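Nigritoxine (Vibrio nigripulchritudo, PDB 5M41) is a bacterial protein toxin that acts on crustaceans and insects, built on a previously unseen fold. Local coordinates at residues A[232-237]-A[253-257]; A[302-307]-A[389-393]; A[310-315]-A[376-380]; A[322-326]-A[371-375]; A[354-360]-A[423-429]. All coordinates share one frame; numbering follows the deposited sequence.

Interaction 1 (A[232-237]-A[253-257]); sequences FTFEGF and HLAKY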
# COMPACT_ATOMS: atom_id res chain seq x y z
N PHE A 232 2.01 12.95 -24.74
CA PHE A 232 1.00 13.63 -23.95
C PHE A 232 -0.28 13.81 -24.75
O PHE A 232 -0.24 14.22 -25.91
CB PHE A 232 1.52 15.01 -23.52
CG PHE A 232 0.56 15.77 -22.65
CD1 PHE A 232 0.36 15.41 -21.32
CD2 PHE A 232 -0.16 16.84 -23.16
CE1 PHE A 232 -0.53 16.10 -20.51
CE2 PHE A 232 -1.07 17.53 -22.37
CZ PHE A 232 -1.25 17.15 -21.04
N THR A 233 -1.42 13.52 -24.12
CA THR A 233 -2.72 13.79 -24.70
C THR A 233 -3.54 14.67 -23.76
O THR A 233 -3.28 14.71 -22.56
CB THR A 233 -3.51 12.50 -24.97
OG1 THR A 233 -3.70 11.82 -23.72
CG2 THR A 233 -2.74 11.57 -25.91
N PHE A 234 -4.51 15.37 -24.34
CA PHE A 234 -5.44 16.23 -23.61
C PHE A 234 -6.68 15.48 -23.09
O PHE A 234 -7.44 16.01 -22.29
CB PHE A 234 -5.86 17.42 -24.50
CG PHE A 234 -6.61 18.50 -23.75
CD1 PHE A 234 -5.95 19.27 -22.77
CD2 PHE A 234 -7.97 18.74 -24.00
CE1 PHE A 234 -6.64 20.25 -22.06
CE2 PHE A 234 -8.67 19.72 -23.28
CZ PHE A 234 -7.99 20.48 -22.31
N GLU A 235 -6.89 14.25 -23.55
CA GLU A 235 -8.08 13.49 -23.16
C GLU A 235 -8.20 13.33 -21.65
O GLU A 235 -7.22 13.06 -20.95
CB GLU A 235 -8.09 12.13 -23.86
CG GLU A 235 -8.30 12.26 -25.36
CD GLU A 235 -8.01 10.98 -26.13
OE1 GLU A 235 -7.67 9.95 -25.50
OE2 GLU A 235 -8.13 11.02 -27.38
N GLY A 236 -9.43 13.53 -21.15
CA GLY A 236 -9.75 13.35 -19.75
C GLY A 236 -9.69 14.62 -18.91
O GLY A 236 -9.96 14.57 -17.70
N PHE A 237 -9.31 15.74 -19.52
CA PHE A 237 -9.27 17.03 -18.81
C PHE A 237 -10.68 17.50 -18.45
O PHE A 237 -11.59 17.42 -19.27
CB PHE A 237 -8.58 18.09 -19.67
CG PHE A 237 -7.13 18.30 -19.34
CD1 PHE A 237 -6.73 19.44 -18.64
CD2 PHE A 237 -6.15 17.40 -19.76
CE1 PHE A 237 -5.39 19.66 -18.34
CE2 PHE A 237 -4.81 17.61 -19.46
CZ PHE A 237 -4.43 18.74 -18.74
N HIS A 253 -4.98 15.50 -14.24
CA HIS A 253 -4.46 15.62 -15.60
C HIS A 253 -3.51 16.79 -15.69
O HIS A 253 -2.47 16.72 -16.35
CB HIS A 253 -5.63 15.71 -16.60
CG HIS A 253 -6.41 14.41 -16.70
ND1 HIS A 253 -6.13 13.45 -17.62
CD2 HIS A 253 -7.45 13.91 -15.91
CE1 HIS A 253 -6.95 12.39 -17.44
NE2 HIS A 253 -7.77 12.68 -16.40
N LEU A 254 -3.84 17.84 -14.97
CA LEU A 254 -2.97 19.00 -14.91
C LEU A 254 -1.66 18.69 -14.16
O LEU A 254 -0.59 19.12 -14.57
CB LEU A 254 -3.73 20.17 -14.29
CG LEU A 254 -3.02 21.50 -14.09
CD1 LEU A 254 -2.55 22.02 -15.46
CD2 LEU A 254 -3.94 22.50 -13.41
N ALA A 255 -1.73 17.94 -13.05
CA ALA A 255 -0.47 17.48 -12.44
C ALA A 255 0.39 16.66 -13.43
O ALA A 255 1.64 16.78 -13.47
CB ALA A 255 -0.74 16.67 -11.18
N LYS A 256 -0.26 15.83 -14.23
CA LYS A 256 0.49 15.10 -15.28
C LYS A 256 1.17 16.09 -16.25
O LYS A 256 2.33 15.92 -16.61
CB LYS A 256 -0.41 14.11 -16.04
CG LYS A 256 0.34 13.27 -17.08
CD LYS A 256 -0.55 12.28 -17.84
CE LYS A 256 -1.56 13.01 -18.71
NZ LYS A 256 -2.72 12.16 -19.11
N TYR A 257 0.48 17.16 -16.62
CA TYR A 257 1.07 18.14 -17.53
C TYR A 257 2.26 18.87 -16.87
O TYR A 257 3.33 19.00 -17.47
CB TYR A 257 0.02 19.15 -18.04
CG TYR A 257 0.62 20.13 -19.04
CD1 TYR A 257 1.39 19.66 -20.11
CD2 TYR A 257 0.42 21.52 -18.92
CE1 TYR A 257 1.95 20.54 -21.03
CE2 TYR A 257 0.99 22.41 -19.84
CZ TYR A 257 1.75 21.90 -20.89
OH TYR A 257 2.33 22.74 -21.81
O HOH W 1 -0.95 11.93 -21.74
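Phe237 and His253 make the close end of this contact. The CB of His253 sits over one face of the Phe237 ring, 3.7 Å from the ring centroid and 21° off its normal, while Phe234 CE1 covers the opposite face from within the same loop. The two rings themselves meet obliquely, with planes 48° apart. Gly236 lies over a face of the His253 imidazole: its CA makes a CH-pi contact, and its carbonyl O stands 3.2 Å from His253 CD2. Gly236 is the third residue of a type II turn running from Phe234 to Phe237.

Where the helix has advanced a turn, to Tyr257, it meets the buried Phe232 of the loop. With CG anti to the backbone N (chi1 -178°), the Phe232 ring reaches the helix and takes Tyr257 CD1 over one face, CZ to CD1 3.8 Å. The hydroxyl of Tyr257 continues to Ser210, and Ala211 of helix 206-215 packs on both Phe232 and Phe237.

The outer side is looser. Exposed Lys256 lays its CE 3.7 Å from Phe232 CE1, then sends NZ to a water that it holds weakly; the same water accepts from Thr233 N at 2.9 Å. No direct hydrogen bond joins the segments. The result is an aromatic loop, shaped by a type II beta turn, packed against the first turn of helix 253-264.

Interaction 2 (A[302-307]-A[389-393]); sequences AAVSVI and INGLV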
# COMPACT_ATOMS: atom_id res chain seq x y z
N ALA A 302 -16.95 -8.59 -1.21
CA ALA A 302 -15.98 -8.04 -0.26
C ALA A 302 -15.47 -6.69 -0.77
O ALA A 302 -15.42 -5.73 0.00
CB ALA A 302 -14.82 -9.01 -0.07
N ALA A 303 -15.15 -6.63 -2.06
CA ALA A 303 -14.65 -5.43 -2.70
C ALA A 303 -15.61 -4.24 -2.58
O ALA A 303 -15.21 -3.13 -2.20
CB ALA A 303 -14.31 -5.70 -4.16
N VAL A 304 -16.88 -4.47 -2.86
CA VAL A 304 -17.90 -3.45 -2.63
C VAL A 304 -17.87 -2.95 -1.17
O VAL A 304 -17.92 -1.75 -0.93
CB VAL A 304 -19.31 -3.96 -3.02
CG1 VAL A 304 -20.40 -3.10 -2.40
CG2 VAL A 304 -19.46 -4.00 -4.54
N SER A 305 -17.79 -3.86 -0.20
CA SER A 305 -17.73 -3.45 1.21
C SER A 305 -16.48 -2.63 1.53
O SER A 305 -16.55 -1.64 2.26
CB SER A 305 -17.77 -4.66 2.15
OG SER A 305 -19.01 -5.32 2.04
N VAL A 306 -15.35 -3.04 0.98
CA VAL A 306 -14.10 -2.31 1.19
C VAL A 306 -14.16 -0.89 0.63
O VAL A 306 -13.85 0.07 1.32
CB VAL A 306 -12.89 -3.09 0.66
CG1 VAL A 306 -11.61 -2.30 0.87
CG2 VAL A 306 -12.82 -4.43 1.38
N ILE A 307 -14.63 -0.76 -0.61
CA ILE A 307 -14.83 0.56 -1.24
C ILE A 307 -15.72 1.45 -0.37
O ILE A 307 -15.37 2.58 -0.06
CB ILE A 307 -15.48 0.41 -2.64
CG1 ILE A 307 -14.48 -0.25 -3.60
CG2 ILE A 307 -15.97 1.76 -3.17
CD1 ILE A 307 -15.10 -0.84 -4.86
N ILE A 389 -9.02 -0.88 -5.95
CA ILE A 389 -9.48 -1.57 -4.76
C ILE A 389 -9.96 -3.00 -5.06
O ILE A 389 -9.68 -3.91 -4.27
CB ILE A 389 -10.48 -0.71 -3.96
CG1 ILE A 389 -9.78 0.60 -3.51
CG2 ILE A 389 -11.05 -1.50 -2.78
CD1 ILE A 389 -10.70 1.72 -3.04
N ASN A 390 -10.63 -3.21 -6.20
CA ASN A 390 -10.94 -4.57 -6.67
C ASN A 390 -9.66 -5.42 -6.80
O ASN A 390 -9.60 -6.53 -6.30
CB ASN A 390 -11.69 -4.57 -8.02
CG ASN A 390 -13.13 -4.10 -7.90
OD1 ASN A 390 -13.65 -3.87 -6.80
ND2 ASN A 390 -13.79 -3.96 -9.03
N GLY A 391 -8.64 -4.88 -7.47
CA GLY A 391 -7.38 -5.60 -7.63
C GLY A 391 -6.78 -5.99 -6.28
O GLY A 391 -6.42 -7.15 -6.06
N LEU A 392 -6.67 -5.03 -5.37
CA LEU A 392 -6.08 -5.30 -4.07
C LEU A 392 -6.87 -6.35 -3.28
O LEU A 392 -6.28 -7.28 -2.70
CB LEU A 392 -5.92 -4.01 -3.25
CG LEU A 392 -5.41 -4.20 -1.81
CD1 LEU A 392 -4.05 -4.89 -1.76
CD2 LEU A 392 -5.36 -2.87 -1.07
N VAL A 393 -8.18 -6.18 -3.24
CA VAL A 393 -9.04 -7.11 -2.51
C VAL A 393 -8.88 -8.53 -3.08
O VAL A 393 -8.74 -9.50 -2.32
CB VAL A 393 -10.52 -6.69 -2.51
CG1 VAL A 393 -11.42 -7.85 -2.12
CG2 VAL A 393 -10.75 -5.53 -1.57
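The flat group here is the Asn390 amide, and it meets helix 302-307 through its oxygen: OD1 lies 3.3 Å from Ala303 CB and 3.9 Å from Ile307 CD1. CG of Asn390 is anti to its carbonyl carbon (chi1 -72°), which brings the amide across to the other helix although its CB does not itself point at that helix. Both partners of OD1 are methyl carbons, so this is a polar atom resting on apolar ones.

Beside the amide, the rest of the interface is aliphatic. Val393 spreads its two methyls over different neighbours: CG1 lies against Ala302 and Ala303, at 4.1 Å from the CB of Ala302, while CG2 meets Val306 CG2 at 3.8 Å. Ile389 works through its short branch. Its CG2 reaches Val306 CG1 at 3.8 Å and Ile307 CG1 at 3.7 Å, so that one methyl touches both Val306 and Ile307. The small side chain of Ala303 lets the backbones come close, with the CA atoms of Ala303 and Asn390 only 5.5 Å apart.

The short helical segments run at 122° to each other, their axes 9.2 Å apart at closest approach. Behind helix 386-396, Ile389 and Leu392 both rest on Leu333 of strand 328-336, so this helix is held between helix 302-319 and the sheet. No hydrogen bond or charge pair crosses the interface; its cohesion therefore comes from the fit of small and branched aliphatic side chains.

Interaction 3 (A[310-315]-A[376-380]); sequences AAGLTA and LIEGF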
# COMPACT_ATOMS: atom_id res chain seq x y z
N ALA A 310 -14.15 2.38 2.98
CA ALA A 310 -13.07 3.36 2.80
C ALA A 310 -13.61 4.76 2.48
O ALA A 310 -13.10 5.77 2.98
CB ALA A 310 -12.08 2.90 1.73
N ALA A 311 -14.62 4.83 1.63
CA ALA A 311 -15.24 6.13 1.31
C ALA A 311 -15.92 6.66 2.57
O ALA A 311 -15.85 7.87 2.86
CB ALA A 311 -16.26 5.99 0.19
N GLY A 312 -16.55 5.75 3.31
CA GLY A 312 -17.19 6.07 4.59
C GLY A 312 -16.21 6.63 5.60
O GLY A 312 -16.48 7.65 6.25
N LEU A 313 -15.05 6.00 5.71
CA LEU A 313 -14.01 6.46 6.63
C LEU A 313 -13.54 7.87 6.27
O LEU A 313 -13.34 8.71 7.15
CB LEU A 313 -12.82 5.50 6.63
CG LEU A 313 -11.68 5.73 7.63
CD1 LEU A 313 -12.10 5.35 9.04
CD2 LEU A 313 -10.48 4.91 7.19
N THR A 314 -13.35 8.13 4.98
CA THR A 314 -12.90 9.46 4.55
C THR A 314 -13.97 10.53 4.83
O THR A 314 -13.65 11.64 5.27
CB THR A 314 -12.50 9.47 3.06
OG1 THR A 314 -11.65 8.35 2.78
CG2 THR A 314 -11.75 10.74 2.72
N ALA A 315 -15.24 10.18 4.56
CA ALA A 315 -16.36 11.10 4.78
C ALA A 315 -16.46 11.47 6.25
O ALA A 315 -16.58 12.64 6.58
CB ALA A 315 -17.67 10.50 4.26
N LEU A 376 -10.30 12.72 -2.53
CA LEU A 376 -10.66 11.33 -2.27
C LEU A 376 -12.19 11.13 -2.26
O LEU A 376 -12.67 10.14 -2.83
CB LEU A 376 -9.99 10.82 -0.99
CG LEU A 376 -8.61 10.19 -1.28
CD1 LEU A 376 -7.67 11.09 -2.09
CD2 LEU A 376 -7.93 9.65 -0.04
N ILE A 377 -12.94 12.05 -1.64
CA ILE A 377 -14.41 11.95 -1.63
C ILE A 377 -14.90 11.99 -3.09
O ILE A 377 -15.65 11.11 -3.52
CB ILE A 377 -15.08 13.09 -0.82
CG1 ILE A 377 -14.76 12.97 0.67
CG2 ILE A 377 -16.60 13.13 -1.03
CD1 ILE A 377 -15.06 11.62 1.29
N GLU A 378 -14.44 12.98 -3.84
CA GLU A 378 -14.87 13.13 -5.23
C GLU A 378 -14.47 11.90 -6.04
O GLU A 378 -15.26 11.42 -6.84
CB GLU A 378 -14.32 14.42 -5.84
CG GLU A 378 -15.01 15.66 -5.29
CD GLU A 378 -14.40 16.98 -5.76
OE1 GLU A 378 -13.58 16.98 -6.71
OE2 GLU A 378 -14.76 18.04 -5.19
N GLY A 379 -13.27 11.39 -5.82
CA GLY A 379 -12.81 10.18 -6.52
C GLY A 379 -13.69 8.96 -6.22
O GLY A 379 -13.95 8.14 -7.10
N PHE A 380 -14.12 8.82 -4.97
CA PHE A 380 -15.04 7.73 -4.63
C PHE A 380 -16.40 7.90 -5.28
O PHE A 380 -16.93 6.93 -5.83
CB PHE A 380 -15.18 7.57 -3.11
CG PHE A 380 -14.08 6.75 -2.49
CD1 PHE A 380 -13.94 5.40 -2.79
CD2 PHE A 380 -13.21 7.33 -1.58
CE1 PHE A 380 -12.92 4.64 -2.21
CE2 PHE A 380 -12.20 6.59 -1.00
CZ PHE A 380 -12.05 5.25 -1.32
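Ala310 opens a helix-to-helix contact in which helix 302-319 packs roughly antiparallel to helix 373-382, the short segments at 148° with axes 9.8 Å apart. Its CB touches the far end of the Phe380 ring, 3.9 Å from CZ. Ala311 comes next and makes the central contact: its methyl lies over one face of that ring, 3.8 Å from the centroid and 22° off the normal, a CH-pi contact displaced toward CG. Phe385 meets the same phenyl edge-to-face, and Leu331 of strand 328-336 also touches it.

A turn later, Thr314 divides its branches. CG2, anti to the backbone N, faces the other helix and meets Ile377 CD1 at 3.7 Å and Leu376 CB at 4.1 Å. The hydroxyl instead turns back along its own helix and donates to Ala310 O, which satisfies it within an apolar interface. Ala315 finishes the row, its backbone N 3.6 Å from Ile377 CD1, the methyl that slots in beside Thr314.

Ala310 O thus holds two donors of one residue: Thr314 N at 3.1 Å and Thr314 OG1 at 3.0 Å, reaching it from opposite faces of the carbonyl plane.

Interaction 4 (A[322-326]-A[371-375]); sequences EIDPL and GSSRD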
# COMPACT_ATOMS: atom_id res chain seq x y z
N GLU A 322 -11.52 16.30 11.89
CA GLU A 322 -10.18 15.75 12.07
C GLU A 322 -9.31 16.12 10.86
O GLU A 322 -8.09 16.27 10.98
CB GLU A 322 -10.26 14.23 12.23
CG GLU A 322 -10.96 13.78 13.51
CD GLU A 322 -11.03 12.27 13.65
OE1 GLU A 322 -11.46 11.59 12.69
OE2 GLU A 322 -10.67 11.75 14.73
N ILE A 323 -9.96 16.29 9.72
CA ILE A 323 -9.31 16.53 8.44
C ILE A 323 -10.03 17.69 7.74
O ILE A 323 -11.26 17.74 7.78
CB ILE A 323 -9.37 15.23 7.57
CG1 ILE A 323 -8.54 14.11 8.20
CG2 ILE A 323 -8.94 15.48 6.14
CD1 ILE A 323 -7.07 14.41 8.37
N ASP A 324 -9.28 18.61 7.15
CA ASP A 324 -9.83 19.70 6.31
C ASP A 324 -9.87 19.32 4.82
O ASP A 324 -9.00 18.58 4.36
CB ASP A 324 -9.01 20.97 6.49
CG ASP A 324 -9.21 21.59 7.86
OD1 ASP A 324 -10.14 21.17 8.60
OD2 ASP A 324 -8.44 22.51 8.21
N PRO A 325 -10.88 19.81 4.07
CA PRO A 325 -11.02 19.46 2.65
C PRO A 325 -9.73 19.50 1.85
O PRO A 325 -9.51 18.62 1.02
CB PRO A 325 -12.00 20.51 2.14
CG PRO A 325 -12.89 20.78 3.32
CD PRO A 325 -12.06 20.56 4.56
N LEU A 326 -8.88 20.50 2.10
CA LEU A 326 -7.66 20.68 1.30
C LEU A 326 -6.39 20.00 1.85
O LEU A 326 -5.36 20.02 1.18
CB LEU A 326 -7.40 22.17 1.04
CG LEU A 326 -8.48 22.94 0.27
CD1 LEU A 326 -8.18 24.44 0.24
CD2 LEU A 326 -8.63 22.41 -1.15
N GLY A 371 -4.10 12.22 -1.89
CA GLY A 371 -4.57 13.47 -2.49
C GLY A 371 -5.24 14.27 -1.39
O GLY A 371 -5.20 13.86 -0.23
N SER A 372 -5.89 15.38 -1.73
CA SER A 372 -6.59 16.11 -0.69
C SER A 372 -7.79 15.28 -0.25
O SER A 372 -8.31 14.48 -1.04
CB SER A 372 -7.01 17.50 -1.16
OG SER A 372 -8.25 17.44 -1.83
N SER A 373 -8.25 15.46 1.00
CA SER A 373 -9.42 14.69 1.44
C SER A 373 -10.62 14.90 0.52
O SER A 373 -11.31 13.93 0.17
CB SER A 373 -9.78 14.96 2.90
OG SER A 373 -9.96 16.32 3.14
N ARG A 374 -10.83 16.13 0.06
CA ARG A 374 -11.90 16.40 -0.88
C ARG A 374 -11.72 15.62 -2.19
O ARG A 374 -12.71 15.14 -2.74
CB ARG A 374 -12.04 17.89 -1.16
CG ARG A 374 -13.04 18.18 -2.27
CD ARG A 374 -12.98 19.63 -2.75
NE ARG A 374 -11.73 19.98 -3.43
CZ ARG A 374 -11.28 21.23 -3.54
NH1 ARG A 374 -11.97 22.21 -3.00
NH2 ARG A 374 -10.14 21.49 -4.16
N ASP A 375 -10.49 15.51 -2.69
CA ASP A 375 -10.20 14.73 -3.90
C ASP A 375 -10.57 13.27 -3.72
O ASP A 375 -11.08 12.64 -4.64
CB ASP A 375 -8.71 14.78 -4.27
CG ASP A 375 -8.21 16.19 -4.59
OD1 ASP A 375 -9.00 17.02 -5.08
OD2 ASP A 375 -7.00 16.45 -4.39
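Pro325 O is the polar hub between this loop and the start of helix 373-382. Arg374 N donates to it at 3.0 Å, in the carbonyl plane and on a lone pair, with an N-H...O angle of 165°. The Ser372 hydroxyl also lies near it, 3.3 Å from OG to Pro325 O, a weak approach at most.

The shortest bond is next door. Ser373 OG donates to Asp324 O at 2.7 Å, coming from above the carbonyl plane; a chi1 of 55° tucks OG between its own backbone N and carbonyl carbon, aimed at the loop. Ile323 CG2 presses on the same serine, 3.3 Å from OG. Further out, Leu326 CD2 lies over one face of the Arg374 guanidinium, 3.5 Å from NH2, while the arginine's NH groups bind the carbonyls of Gly19 and Arg245.

Ser372 is the N-cap, and with Asp375 it forms a capping box: Asp375 N donates to Ser372 OG, and Ser372 N to Asp375 OD2 at 3.1 Å. The first turn of a helix has amides without an intrahelical acceptor. Here the capping serine takes one and the loop carbonyl of Pro325 another, so the helix start is satisfied partly from a distant part of the chain.

Interaction 5 (A[354-360]-A[423-429]); sequences QVVRGGI and PTRPTYR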
# COMPACT_ATOMS: atom_id res chain seq x y z
N GLN A 354 6.90 20.43 0.75
CA GLN A 354 5.74 20.64 -0.10
C GLN A 354 5.27 19.33 -0.71
O GLN A 354 6.07 18.60 -1.29
CB GLN A 354 6.11 21.50 -1.28
CG GLN A 354 5.82 22.96 -1.18
CD GLN A 354 6.40 23.68 -2.36
OE1 GLN A 354 7.03 24.72 -2.20
NE2 GLN A 354 6.24 23.10 -3.57
N VAL A 355 3.98 19.05 -0.63
CA VAL A 355 3.41 17.99 -1.44
C VAL A 355 3.27 18.54 -2.86
O VAL A 355 2.64 19.60 -3.06
CB VAL A 355 2.05 17.51 -0.90
CG1 VAL A 355 1.39 16.52 -1.89
CG2 VAL A 355 2.23 16.82 0.46
N VAL A 356 3.86 17.83 -3.82
CA VAL A 356 3.83 18.26 -5.22
C VAL A 356 2.56 17.74 -5.91
O VAL A 356 1.81 18.51 -6.48
CB VAL A 356 5.13 17.86 -5.98
CG1 VAL A 356 5.06 18.24 -7.45
CG2 VAL A 356 6.33 18.60 -5.36
N ARG A 357 2.29 16.45 -5.79
CA ARG A 357 1.14 15.85 -6.45
C ARG A 357 0.66 14.65 -5.64
O ARG A 357 1.47 13.99 -4.96
CB ARG A 357 1.52 15.42 -7.89
CG ARG A 357 2.68 14.42 -7.97
CD ARG A 357 2.68 13.61 -9.29
NE ARG A 357 1.44 12.84 -9.34
CZ ARG A 357 0.59 12.76 -10.35
NH1 ARG A 357 0.83 13.36 -11.52
NH2 ARG A 357 -0.50 12.02 -10.20
N GLY A 358 -0.64 14.37 -5.73
CA GLY A 358 -1.16 13.12 -5.19
C GLY A 358 -0.82 11.93 -6.09
O GLY A 358 -0.11 12.07 -7.08
N GLY A 359 -1.33 10.74 -5.74
CA GLY A 359 -1.09 9.56 -6.54
C GLY A 359 -1.42 8.28 -5.82
O GLY A 359 -2.19 8.26 -4.84
N ILE A 360 -0.86 7.19 -6.33
CA ILE A 360 -1.07 5.86 -5.77
C ILE A 360 0.30 5.33 -5.40
O ILE A 360 1.21 5.38 -6.21
CB ILE A 360 -1.76 4.89 -6.78
CG1 ILE A 360 -3.05 5.52 -7.35
CG2 ILE A 360 -2.05 3.53 -6.14
CD1 ILE A 360 -4.15 5.81 -6.33
N PRO A 423 -0.00 3.18 -11.87
CA PRO A 423 -0.40 4.56 -11.58
C PRO A 423 0.76 5.42 -11.06
O PRO A 423 1.66 4.93 -10.39
CB PRO A 423 -1.51 4.39 -10.53
CG PRO A 423 -1.39 3.00 -10.02
CD PRO A 423 -0.82 2.19 -11.14
N THR A 424 0.76 6.69 -11.42
CA THR A 424 1.79 7.63 -10.95
C THR A 424 1.75 7.81 -9.41
O THR A 424 0.66 7.98 -8.82
CB THR A 424 1.60 8.98 -11.69
OG1 THR A 424 1.66 8.71 -13.07
CG2 THR A 424 2.68 10.01 -11.36
N ARG A 425 2.92 7.76 -8.80
CA ARG A 425 3.11 7.90 -7.35
C ARG A 425 3.01 9.36 -6.91
O ARG A 425 3.32 10.25 -7.68
CB ARG A 425 4.49 7.37 -6.98
CG ARG A 425 4.62 5.86 -7.20
CD ARG A 425 6.09 5.44 -7.26
NE ARG A 425 6.65 5.34 -5.91
CZ ARG A 425 7.94 5.14 -5.63
NH1 ARG A 425 8.83 5.03 -6.62
NH2 ARG A 425 8.35 5.06 -4.36
N PRO A 426 2.57 9.60 -5.66
CA PRO A 426 2.59 10.96 -5.14
C PRO A 426 4.03 11.40 -4.93
O PRO A 426 4.90 10.55 -4.73
CB PRO A 426 1.87 10.82 -3.78
CG PRO A 426 2.20 9.40 -3.37
CD PRO A 426 2.02 8.65 -4.67
N THR A 427 4.29 12.70 -4.99
CA THR A 427 5.64 13.20 -4.82
C THR A 427 5.66 14.40 -3.86
O THR A 427 4.65 15.06 -3.63
CB THR A 427 6.32 13.65 -6.15
OG1 THR A 427 5.69 14.83 -6.64
CG2 THR A 427 6.34 12.57 -7.25
N TYR A 428 6.83 14.69 -3.30
CA TYR A 428 7.02 15.86 -2.45
C TYR A 428 8.36 16.49 -2.77
O TYR A 428 9.21 15.87 -3.41
CB TYR A 428 6.96 15.49 -0.96
CG TYR A 428 8.18 14.78 -0.43
CD1 TYR A 428 9.12 15.46 0.35
CD2 TYR A 428 8.40 13.42 -0.69
CE1 TYR A 428 10.25 14.81 0.87
CE2 TYR A 428 9.52 12.76 -0.20
CZ TYR A 428 10.43 13.46 0.58
OH TYR A 428 11.53 12.79 1.08
N ARG A 429 8.52 17.73 -2.34
CA ARG A 429 9.76 18.44 -2.53
C ARG A 429 10.38 18.63 -1.16
O ARG A 429 9.78 19.25 -0.28
CB ARG A 429 9.50 19.78 -3.22
CG ARG A 429 10.73 20.68 -3.34
CD ARG A 429 10.36 22.06 -3.90
NE ARG A 429 9.29 21.90 -4.87
CZ ARG A 429 9.47 21.67 -6.17
NH1 ARG A 429 10.70 21.61 -6.70
NH2 ARG A 429 8.41 21.52 -6.95
O HOH W 2 1.79 3.41 -8.08
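This is an antiparallel strand pairing with a classic beta bulge, at the edge of the three-stranded sheet in which strand 427-429 lies between 354-357 and 435-437. Arg429 N donates to Gln354 O at 2.8 Å, and its return bond is weak. At the bulge, two residues, Val356 and Arg357, stand opposite the single Thr427: Val356 N reaches Thr427 O at 2.9 Å, Arg357 N reaches the same oxygen weakly, and Thr427 N returns to Arg357 O.

Past the bulge, Ile360 N donates to Thr424 O at 3.0 Å. Gly359 passes tightly here, its CA 3.3 Å from Thr424 O. Ile360 CG1 packs on Pro423 CB, and a water bridges Ile360 O and Pro423 O.

Arg357 bends back at chi3 (-62°), which lets NE donate to Gly358 O at 2.8 Å and lays its guanidinium under Thr424 CG2, centred over one face 3.6 Å from CZ. NH1 forms a salt bridge with Asp259 of helix 253-264.

Helix 22-30 lies against the Gln354-Arg357 end, while at the other end strand 359-363 pairs with strand 366-370, so the segment passes from the three-stranded sheet into the larger one.

Overall arrangement
Interactions 2, 3 and 4 belong to one part of the fold. Interactions 2 and 3 use successive parts of helix 302-319, against helices 386-396 and 373-382, and meet where Ile389 CD1 lies 3.8 Å from Phe380 CE1. Interaction 4 shares helix 373-382 with interaction 3, their centres about 10 Å apart. All five contacts are partly buried, yet their chemistry differs: interactions 2 and 3 have no hydrogen bond across and are chiefly aliphatic or aromatic, interaction 4 is held by loop carbonyls and a helix start, and interaction 5 by strand hydrogen bonds. Interaction 1, aromatic with a solvated lysine edge, has more exposed residues and touches interaction 5 through Ala255 and Arg357.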